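Local coordinates for protein beta-N-acetylhexosaminidase (Bacteroides fragilis, PDB 4PYS) that probably hydrolyses terminal N-acetylhexosamine residues from glycans or glycoconjugates, as a glycoside hydrolase of family 20, at residues A[149-154]-A[445-450]; A[457-462]-A[466-471]. All coordinates share one frame; numbering follows the deposited sequence.

Contact 1: residues A[149-154]-A[445-450]; sequences IKKYID and MIDRRV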
ATOM      1  N   ILE A 149      -7.601   9.174  -4.136  1.00 19.45           N
ATOM      2  CA  ILE A 149      -7.310   8.045  -3.258  1.00 18.41           C
ATOM      3  C   ILE A 149      -7.887   6.765  -3.872  1.00 21.36           C
ATOM      4  O   ILE A 149      -7.213   5.731  -3.938  1.00 18.98           O
ATOM      5  CB  ILE A 149      -7.897   8.252  -1.849  1.00 20.99           C
ATOM      6  CG1 ILE A 149      -7.355   9.541  -1.211  1.00 23.64           C
ATOM      7  CG2 ILE A 149      -7.610   7.026  -0.966  1.00 24.36           C
ATOM      8  CD1 ILE A 149      -5.848   9.488  -0.936  1.00 23.88           C
ATOM      9  N   LYS A 150      -9.127   6.833  -4.353  1.00 21.56           N
ATOM     10  CA  LYS A 150      -9.744   5.659  -4.988  1.00 20.41           C
ATOM     11  C   LYS A 150      -8.963   5.185  -6.208  1.00 20.50           C
ATOM     12  O   LYS A 150      -8.818   3.984  -6.422  1.00 20.75           O
ATOM     13  CB  LYS A 150     -11.194   5.963  -5.391  1.00 22.84           C
ATOM     14  CG  LYS A 150     -12.151   6.047  -4.204  1.00 22.73           C
ATOM     15  CD  LYS A 150     -13.548   6.384  -4.673  1.00 26.37           C
ATOM     16  CE  LYS A 150     -14.521   6.415  -3.511  1.00 37.17           C
ATOM     17  NZ  LYS A 150     -15.884   6.778  -3.989  1.00 38.53           N
ATOM     18  N   LYS A 151      -8.451   6.125  -6.996  1.00 20.18           N
ATOM     19  CA  LYS A 151      -7.678   5.787  -8.193  1.00 21.86           C
ATOM     20  C   LYS A 151      -6.475   4.915  -7.862  1.00 18.28           C
ATOM     21  O   LYS A 151      -6.162   3.967  -8.589  1.00 17.29           O
ATOM     22  CB  LYS A 151      -7.207   7.067  -8.895  1.00 23.76           C
ATOM     23  CG  LYS A 151      -6.123   6.838  -9.970  1.00 21.47           C
ATOM     24  CD  LYS A 151      -5.819   8.125 -10.736  1.00 22.69           C
ATOM     25  CE  LYS A 151      -4.692   7.909 -11.779  1.00 25.14           C
ATOM     26  NZ  LYS A 151      -4.431   9.169 -12.564  1.00 23.75           N
ATOM     27  N   TYR A 152      -5.804   5.216  -6.757  1.00 19.26           N
ATOM     28  CA  TYR A 152      -4.610   4.440  -6.411  1.00 18.49           C
ATOM     29  C   TYR A 152      -4.924   3.150  -5.673  1.00 19.76           C
ATOM     30  O   TYR A 152      -4.162   2.176  -5.755  1.00 19.10           O
ATOM     31  CB  TYR A 152      -3.576   5.331  -5.700  1.00 19.26           C
ATOM     32  CG  TYR A 152      -3.100   6.357  -6.686  1.00 19.68           C
ATOM     33  CD1 TYR A 152      -2.326   5.977  -7.778  1.00 21.12           C
ATOM     34  CD2 TYR A 152      -3.480   7.684  -6.580  1.00 22.25           C
ATOM     35  CE1 TYR A 152      -1.920   6.903  -8.726  1.00 22.43           C
ATOM     36  CE2 TYR A 152      -3.067   8.618  -7.518  1.00 23.44           C
ATOM     37  CZ  TYR A 152      -2.295   8.224  -8.582  1.00 24.73           C
ATOM     38  OH  TYR A 152      -1.911   9.160  -9.513  1.00 23.58           O
ATOM     39  N   ILE A 153      -6.059   3.115  -4.982  1.00 18.71           N
ATOM     40  CA  ILE A 153      -6.553   1.847  -4.446  1.00 18.82           C
ATOM     41  C   ILE A 153      -6.928   0.929  -5.614  1.00 19.10           C
ATOM     42  O   ILE A 153      -6.595  -0.264  -5.631  1.00 18.67           O
ATOM     43  CB  ILE A 153      -7.771   2.094  -3.555  1.00 21.04           C
ATOM     44  CG1 ILE A 153      -7.315   2.740  -2.243  1.00 20.67           C
ATOM     45  CG2 ILE A 153      -8.550   0.779  -3.312  1.00 20.11           C
ATOM     46  CD1 ILE A 153      -8.457   3.210  -1.331  1.00 21.25           C
ATOM     47  N   ASP A 154      -7.608   1.497  -6.604  1.00 16.74           N
ATOM     48  CA  ASP A 154      -7.968   0.735  -7.798  1.00 17.71           C
ATOM     49  C   ASP A 154      -6.710   0.240  -8.509  1.00 21.13           C
ATOM     50  O   ASP A 154      -6.662  -0.900  -8.992  1.00 19.97           O
ATOM     51  CB  ASP A 154      -8.808   1.618  -8.727  1.00 20.36           C
ATOM     52  CG  ASP A 154      -9.620   0.824  -9.729  1.00 25.66           C
ATOM     53  OD1 ASP A 154     -10.233  -0.201  -9.343  1.00 23.20           O
ATOM     54  OD2 ASP A 154      -9.648   1.232 -10.912  1.00 27.15           O
HETATM   55  N   MSE A 445       1.116  15.261 -10.637  1.00 27.82           N
HETATM   56  CA  MSE A 445       2.533  14.883 -10.709  1.00 24.28           C
HETATM   57  C   MSE A 445       2.778  13.450 -10.282  1.00 23.67           C
HETATM   58  O   MSE A 445       3.902  12.937 -10.375  1.00 23.34           O
HETATM   59  CB  MSE A 445       3.373  15.835  -9.849  1.00 25.26           C
HETATM   60  CG  MSE A 445       3.445  17.228 -10.401  1.00 27.59           C
HETATM   61 SE   MSE A 445       4.139  18.497  -9.095  0.67 33.74          SE
HETATM   62  CE  MSE A 445       5.785  17.643  -8.710  1.00 28.88           C
ATOM     63  N   ILE A 446       1.728  12.776  -9.828  1.00 22.19           N
ATOM     64  CA  ILE A 446       1.910  11.440  -9.274  1.00 21.60           C
ATOM     65  C   ILE A 446       2.204  10.356 -10.320  1.00 21.89           C
ATOM     66  O   ILE A 446       3.175   9.608 -10.177  1.00 19.01           O
ATOM     67  CB  ILE A 446       0.715  11.023  -8.400  1.00 18.38           C
ATOM     68  CG1 ILE A 446       0.579  11.980  -7.208  1.00 23.97           C
ATOM     69  CG2 ILE A 446       0.878   9.589  -7.918  1.00 18.85           C
ATOM     70  CD1 ILE A 446      -0.668  11.750  -6.339  1.00 26.81           C
ATOM     71  N   ASP A 447       1.377  10.255 -11.359  1.00 25.06           N
ATOM     72  CA  ASP A 447       1.501   9.130 -12.298  1.00 21.21           C
ATOM     73  C   ASP A 447       2.873   9.034 -12.975  1.00 24.63           C
ATOM     74  O   ASP A 447       3.377   7.935 -13.193  1.00 22.91           O
ATOM     75  CB  ASP A 447       0.419   9.200 -13.385  1.00 25.50           C
ATOM     76  CG  ASP A 447      -0.941   8.748 -12.893  1.00 30.18           C
ATOM     77  OD1 ASP A 447      -1.025   8.205 -11.771  1.00 27.06           O
ATOM     78  OD2 ASP A 447      -1.931   8.945 -13.633  1.00 29.01           O
ATOM     79  N   ARG A 448       3.484  10.172 -13.304  1.00 24.72           N
ATOM     80  CA  ARG A 448       4.748  10.127 -14.051  1.00 22.47           C
ATOM     81  C   ARG A 448       5.884   9.583 -13.192  1.00 22.30           C
ATOM     82  O   ARG A 448       6.919   9.155 -13.709  1.00 24.05           O
ATOM     83  CB  ARG A 448       5.105  11.503 -14.612  1.00 25.40           C
ATOM     84  CG  ARG A 448       5.609  12.484 -13.573  1.00 26.73           C
ATOM     85  CD  ARG A 448       5.678  13.879 -14.148  1.00 27.35           C
ATOM     86  NE  ARG A 448       4.383  14.558 -14.097  1.00 28.65           N
ATOM     87  CZ  ARG A 448       4.214  15.852 -14.335  1.00 31.14           C
ATOM     88  NH1 ARG A 448       5.257  16.603 -14.658  1.00 30.45           N
ATOM     89  NH2 ARG A 448       3.008  16.400 -14.246  1.00 29.75           N
ATOM     90  N   ARG A 449       5.679   9.574 -11.874  1.00 20.38           N
ATOM     91  CA  ARG A 449       6.622   8.958 -10.943  1.00 21.55           C
ATOM     92  C   ARG A 449       6.287   7.483 -10.707  1.00 20.03           C
ATOM     93  O   ARG A 449       7.168   6.618 -10.641  1.00 18.17           O
ATOM     94  CB  ARG A 449       6.559   9.700  -9.594  1.00 21.70           C
ATOM     95  CG  ARG A 449       7.242  11.057  -9.592  1.00 22.69           C
ATOM     96  CD  ARG A 449       6.618  11.971  -8.527  1.00 22.47           C
ATOM     97  NE  ARG A 449       7.412  13.186  -8.369  1.00 24.74           N
ATOM     98  CZ  ARG A 449       7.420  14.193  -9.234  1.00 27.48           C
ATOM     99  NH1 ARG A 449       6.656  14.155 -10.322  1.00 26.22           N
ATOM    100  NH2 ARG A 449       8.191  15.247  -9.008  1.00 28.57           N
ATOM    101  N   VAL A 450       5.001   7.196 -10.568  1.00 16.73           N
ATOM    102  CA  VAL A 450       4.557   5.850 -10.232  1.00 17.13           C
ATOM    103  C   VAL A 450       4.743   4.860 -11.389  1.00 20.14           C
ATOM    104  O   VAL A 450       5.242   3.750 -11.176  1.00 17.46           O
ATOM    105  CB  VAL A 450       3.104   5.870  -9.763  1.00 17.42           C
ATOM    106  CG1 VAL A 450       2.576   4.446  -9.582  1.00 17.69           C
ATOM    107  CG2 VAL A 450       2.999   6.649  -8.437  1.00 18.04           C
TER
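The phenol Tyr152 OH donates a short hydrogen bond of 2.6 Å to Asp447 OD1. The other oxygen, Asp447 OD2, takes a salt bridge from Lys151 NZ at 2.7 Å. Two neighbouring residues of helix 146-158 therefore hold both ends of one carboxylate near the start of helix 447-450.

They meet it differently. The ammonium lies on the syn side of OD2, 21° out of the carboxylate plane. The phenol comes from above that plane, 48° out of it. On the tyrosine side OD1 sits at the ring edge, in the ring plane, and the ring and carboxylate planes are 74° apart. Two grips from such different directions should restrict rotation of the carboxylate.

Lys151 gets there as an extended chain with CG anti to the backbone N, heading against the incoming aspartate. On the way its CG lies 4.2 Å above the centre of the Tyr152 ring. Lys151 NZ also donates to the backbone oxygen of Gly488, so the ammonium is shared with the chain just after helix 470-486.

The apolar part of the contact is small. Ile446 CG2 touches Tyr152 CZ at 3.5 Å and lies 3.2 Å from Tyr152 OH, in an oblique approach. Ile446 CD1 reaches Tyr152 CE2 at 4.1 Å. Ile446 also packs on Leu435 of strand 428-435. Tyr152 itself is buried. The lysine is partly exposed. Its partner Asp447 is buried, and the nearby positive charge probably favours the ionised carboxylate.

The contact ties helix 146-158, which follows strand 132-138, to the turn after strand 428-435. These two strands are the parallel pair that closes the TIM barrel of the family 20 catalytic domain.

Contact 2: residues A[457-462]-A[466-471]; sequences LAEQMW and NPENFD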
ATOM      1  N   LEU A 457       7.793  -3.463  -9.557  1.00 15.76           N
ATOM      2  CA  LEU A 457       7.533  -3.812  -8.158  1.00 15.57           C
ATOM      3  C   LEU A 457       6.380  -4.803  -8.050  1.00 14.91           C
ATOM      4  O   LEU A 457       6.475  -5.791  -7.315  1.00 15.76           O
ATOM      5  CB  LEU A 457       7.259  -2.545  -7.328  1.00 13.72           C
ATOM      6  CG  LEU A 457       8.486  -1.635  -7.221  1.00 16.39           C
ATOM      7  CD1 LEU A 457       8.142  -0.285  -6.586  1.00 17.96           C
ATOM      8  CD2 LEU A 457       9.608  -2.334  -6.454  1.00 17.73           C
ATOM      9  N   ALA A 458       5.297  -4.570  -8.785  1.00 14.99           N
ATOM     10  CA  ALA A 458       4.164  -5.509  -8.780  1.00 17.02           C
ATOM     11  C   ALA A 458       4.564  -6.875  -9.285  1.00 16.31           C
ATOM     12  O   ALA A 458       4.091  -7.893  -8.787  1.00 15.79           O
ATOM     13  CB  ALA A 458       3.001  -4.967  -9.612  1.00 21.03           C
ATOM     14  N   GLU A 459       5.436  -6.909 -10.287  1.00 15.72           N
ATOM     15  CA  GLU A 459       5.917  -8.189 -10.826  1.00 15.50           C
ATOM     16  C   GLU A 459       6.726  -8.936  -9.761  1.00 18.30           C
ATOM     17  O   GLU A 459       6.569 -10.149  -9.560  1.00 16.85           O
ATOM     18  CB  GLU A 459       6.786  -7.910 -12.061  1.00 19.19           C
ATOM     19  CG  GLU A 459       7.279  -9.152 -12.788  1.00 20.74           C
ATOM     20  CD  GLU A 459       6.232  -9.755 -13.702  1.00 27.33           C
ATOM     21  OE1 GLU A 459       5.082  -9.275 -13.694  1.00 25.40           O
ATOM     22  OE2 GLU A 459       6.553 -10.715 -14.433  1.00 26.18           O
ATOM     23  N   GLN A 460       7.600  -8.214  -9.074  1.00 15.36           N
ATOM     24  CA  GLN A 460       8.425  -8.827  -8.027  1.00 16.60           C
ATOM     25  C   GLN A 460       7.575  -9.325  -6.863  1.00 17.50           C
ATOM     26  O   GLN A 460       7.878 -10.359  -6.261  1.00 20.20           O
ATOM     27  CB  GLN A 460       9.464  -7.800  -7.552  1.00 18.61           C
ATOM     28  CG  GLN A 460      10.586  -7.618  -8.595  1.00 15.46           C
ATOM     29  CD  GLN A 460      11.510  -6.464  -8.284  1.00 20.96           C
ATOM     30  OE1 GLN A 460      11.230  -5.636  -7.423  1.00 18.70           O
ATOM     31  NE2 GLN A 460      12.621  -6.398  -9.002  1.00 18.33           N
HETATM   32  N   MSE A 461       6.498  -8.601  -6.565  1.00 15.49           N
HETATM   33  CA  MSE A 461       5.607  -9.011  -5.473  1.00 15.80           C
HETATM   34  C   MSE A 461       4.799 -10.245  -5.827  1.00 18.51           C
HETATM   35  O   MSE A 461       4.611 -11.135  -4.998  1.00 17.17           O
HETATM   36  CB  MSE A 461       4.625  -7.885  -5.169  1.00 15.17           C
HETATM   37  CG  MSE A 461       5.256  -6.660  -4.493  1.00 17.23           C
HETATM   38 SE   MSE A 461       3.963  -5.222  -4.499  0.73 19.81          SE
HETATM   39  CE  MSE A 461       5.143  -3.787  -3.856  1.00 18.65           C
ATOM     40  N   TRP A 462       4.274 -10.281  -7.047  1.00 17.27           N
ATOM     41  CA  TRP A 462       3.308 -11.332  -7.395  1.00 16.01           C
ATOM     42  C   TRP A 462       3.905 -12.547  -8.113  1.00 16.99           C
ATOM     43  O   TRP A 462       3.661 -13.700  -7.730  1.00 18.61           O
ATOM     44  CB  TRP A 462       2.160 -10.739  -8.249  1.00 16.54           C
ATOM     45  CG  TRP A 462       1.192 -11.823  -8.658  1.00 17.56           C
ATOM     46  CD1 TRP A 462       1.321 -12.690  -9.716  1.00 19.02           C
ATOM     47  CD2 TRP A 462      -0.024 -12.167  -8.001  1.00 16.36           C
ATOM     48  NE1 TRP A 462       0.250 -13.562  -9.742  1.00 18.18           N
ATOM     49  CE2 TRP A 462      -0.595 -13.251  -8.700  1.00 18.96           C
ATOM     50  CE3 TRP A 462      -0.700 -11.656  -6.884  1.00 16.78           C
ATOM     51  CZ2 TRP A 462      -1.807 -13.841  -8.321  1.00 20.66           C
ATOM     52  CZ3 TRP A 462      -1.908 -12.235  -6.510  1.00 15.79           C
ATOM     53  CH2 TRP A 462      -2.452 -13.320  -7.223  1.00 19.11           C
ATOM     54  N   ASN A 466      10.519 -17.300 -11.276  1.00 24.50           N
ATOM     55  CA  ASN A 466      10.920 -18.003 -12.499  1.00 27.38           C
ATOM     56  C   ASN A 466      11.668 -17.021 -13.391  1.00 18.97           C
ATOM     57  O   ASN A 466      11.475 -15.819 -13.281  1.00 20.72           O
ATOM     58  CB  ASN A 466       9.695 -18.501 -13.281  1.00 25.93           C
ATOM     59  CG  ASN A 466       8.908 -19.549 -12.544  1.00 39.45           C
ATOM     60  OD1 ASN A 466       9.454 -20.319 -11.758  1.00 46.82           O
ATOM     61  ND2 ASN A 466       7.605 -19.597 -12.810  1.00 43.96           N
ATOM     62  N   PRO A 467      12.528 -17.537 -14.278  1.00 18.88           N
ATOM     63  CA  PRO A 467      13.317 -16.630 -15.116  1.00 18.60           C
ATOM     64  C   PRO A 467      12.467 -15.705 -15.993  1.00 23.23           C
ATOM     65  O   PRO A 467      11.508 -16.145 -16.634  1.00 22.42           O
ATOM     66  CB  PRO A 467      14.122 -17.591 -15.989  1.00 19.17           C
ATOM     67  CG  PRO A 467      14.302 -18.805 -15.142  1.00 27.03           C
ATOM     68  CD  PRO A 467      12.982 -18.933 -14.386  1.00 19.47           C
ATOM     69  N   GLU A 468      12.842 -14.431 -16.006  1.00 19.28           N
ATOM     70  CA  GLU A 468      12.248 -13.424 -16.871  1.00 18.28           C
ATOM     71  C   GLU A 468      13.233 -12.266 -16.941  1.00 23.17           C
ATOM     72  O   GLU A 468      13.400 -11.532 -15.962  1.00 20.20           O
ATOM     73  CB  GLU A 468      10.917 -12.935 -16.298  1.00 20.01           C
ATOM     74  CG  GLU A 468      10.238 -11.900 -17.206  1.00 19.13           C
ATOM     75  CD  GLU A 468       9.000 -11.299 -16.573  1.00 28.33           C
ATOM     76  OE1 GLU A 468       8.767 -11.549 -15.368  1.00 27.66           O
ATOM     77  OE2 GLU A 468       8.274 -10.561 -17.268  1.00 29.66           O
ATOM     78  N   ASN A 469      13.896 -12.089 -18.078  1.00 20.05           N
ATOM     79  CA  ASN A 469      14.924 -11.053 -18.140  1.00 19.19           C
ATOM     80  C   ASN A 469      14.311  -9.679 -18.402  1.00 18.77           C
ATOM     81  O   ASN A 469      13.095  -9.565 -18.622  1.00 18.80           O
ATOM     82  CB  ASN A 469      16.045 -11.405 -19.137  1.00 18.50           C
ATOM     83  CG  ASN A 469      15.538 -11.596 -20.555  1.00 25.00           C
ATOM     84  OD1 ASN A 469      14.631 -10.896 -20.998  1.00 26.12           O
ATOM     85  ND2 ASN A 469      16.116 -12.550 -21.273  1.00 20.65           N
ATOM     86  N   PHE A 470      15.133  -8.641 -18.319  1.00 18.56           N
ATOM     87  CA  PHE A 470      14.610  -7.289 -18.394  1.00 20.12           C
ATOM     88  C   PHE A 470      14.031  -7.032 -19.771  1.00 20.99           C
ATOM     89  O   PHE A 470      13.038  -6.313 -19.908  1.00 20.67           O
ATOM     90  CB  PHE A 470      15.696  -6.244 -18.114  1.00 19.77           C
ATOM     91  CG  PHE A 470      15.193  -4.832 -18.259  1.00 18.70           C
ATOM     92  CD1 PHE A 470      14.466  -4.239 -17.233  1.00 22.72           C
ATOM     93  CD2 PHE A 470      15.383  -4.132 -19.442  1.00 18.71           C
ATOM     94  CE1 PHE A 470      13.972  -2.935 -17.372  1.00 23.79           C
ATOM     95  CE2 PHE A 470      14.900  -2.841 -19.596  1.00 22.01           C
ATOM     96  CZ  PHE A 470      14.189  -2.244 -18.555  1.00 23.10           C
ATOM     97  N   ASP A 471      14.670  -7.583 -20.798  1.00 20.34           N
ATOM     98  CA  ASP A 471      14.218  -7.321 -22.157  1.00 23.08           C
ATOM     99  C   ASP A 471      12.804  -7.868 -22.328  1.00 21.58           C
ATOM    100  O   ASP A 471      11.948  -7.211 -22.925  1.00 21.62           O
ATOM    101  CB  ASP A 471      15.151  -7.945 -23.193  1.00 21.85           C
ATOM    102  CG  ASP A 471      16.536  -7.342 -23.173  1.00 29.68           C
ATOM    103  OD1 ASP A 471      16.676  -6.131 -22.896  1.00 27.98           O
ATOM    104  OD2 ASP A 471      17.494  -8.093 -23.444  1.00 27.79           O
TER
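Glu468 meets Glu459 across a short connection that begins, in this segment, at Asn466. The backbone oxygen of Asn466 accepts a hydrogen bond from a glycerol molecule, probably carried over from crystallisation. A bound glycerol lies about 4 Å from the side chain of Glu459. Pro467 follows on the exposed surface.

Glu468 then turns inward. Its chain is extended, with CG opposite the backbone N (chi1 -178°), and the two side chains approach from opposite directions. Glu459 answers with a chain bent at chi2 (80°). Glu468 OE1 stands 2.5 Å from Glu459 OE2. Glu468 OE2 is 3.3 Å from Glu459 OE2, and these two acceptors are not bonded. The carboxylate planes are 63° apart. Oxygens as close as the first pair suggest that one of the acids holds a proton, though neither can be singled out. Glu468 OE1 also lies 3.8 Å from Glu459 CG.

Each acid has a further partner. Glu468 OE2 forms a salt bridge with Lys476, one of the residues of helix 470-486. Glu459 OE2 is hydrogen-bonded to Thr14 OG1, and the Glu459 side chain touches Pro13. The lysine probably offsets part of the negative charge gathered here. Helix 453-462 follows the last strand of the TIM barrel, so the acid pair bridges helix 453-462 and the loop leading into helix 470-486. Pro13 and Thr14 add the N-terminal part of the chain. The backbone oxygen of Glu468 also accepts from Tyr413 OH.

Asn469 is the N-cap of helix 470-486. Its OD1 accepts from the backbone N of Glu472. With Phe470 the helix begins, and the buried ring packs on Leu409 and Glu410 of helix 409-415 and meets the ring of Tyr474.

How the contacts relate
The two contacts follow each other in the chain without touching: their centres are 21 Å apart and their nearest atoms about 7 Å. Strand 428-435 lies next to both. Leu435 packs against Ile446 and Val450 of contact 1, while Met431 and Ser433 meet the helix of contact 2. Helix 470-486 makes a second connection. It starts in contact 2, and the residues just after it, Gly488 and Tyr489, bond to Lys151 of contact 1. The zinc ligands Cys242, Cys260, Cys301 and Cys304 belong to neither contact. A glycerol, probably from the crystallisation liquor, lies near Glu459 of contact 2 and does not by itself mark a substrate site.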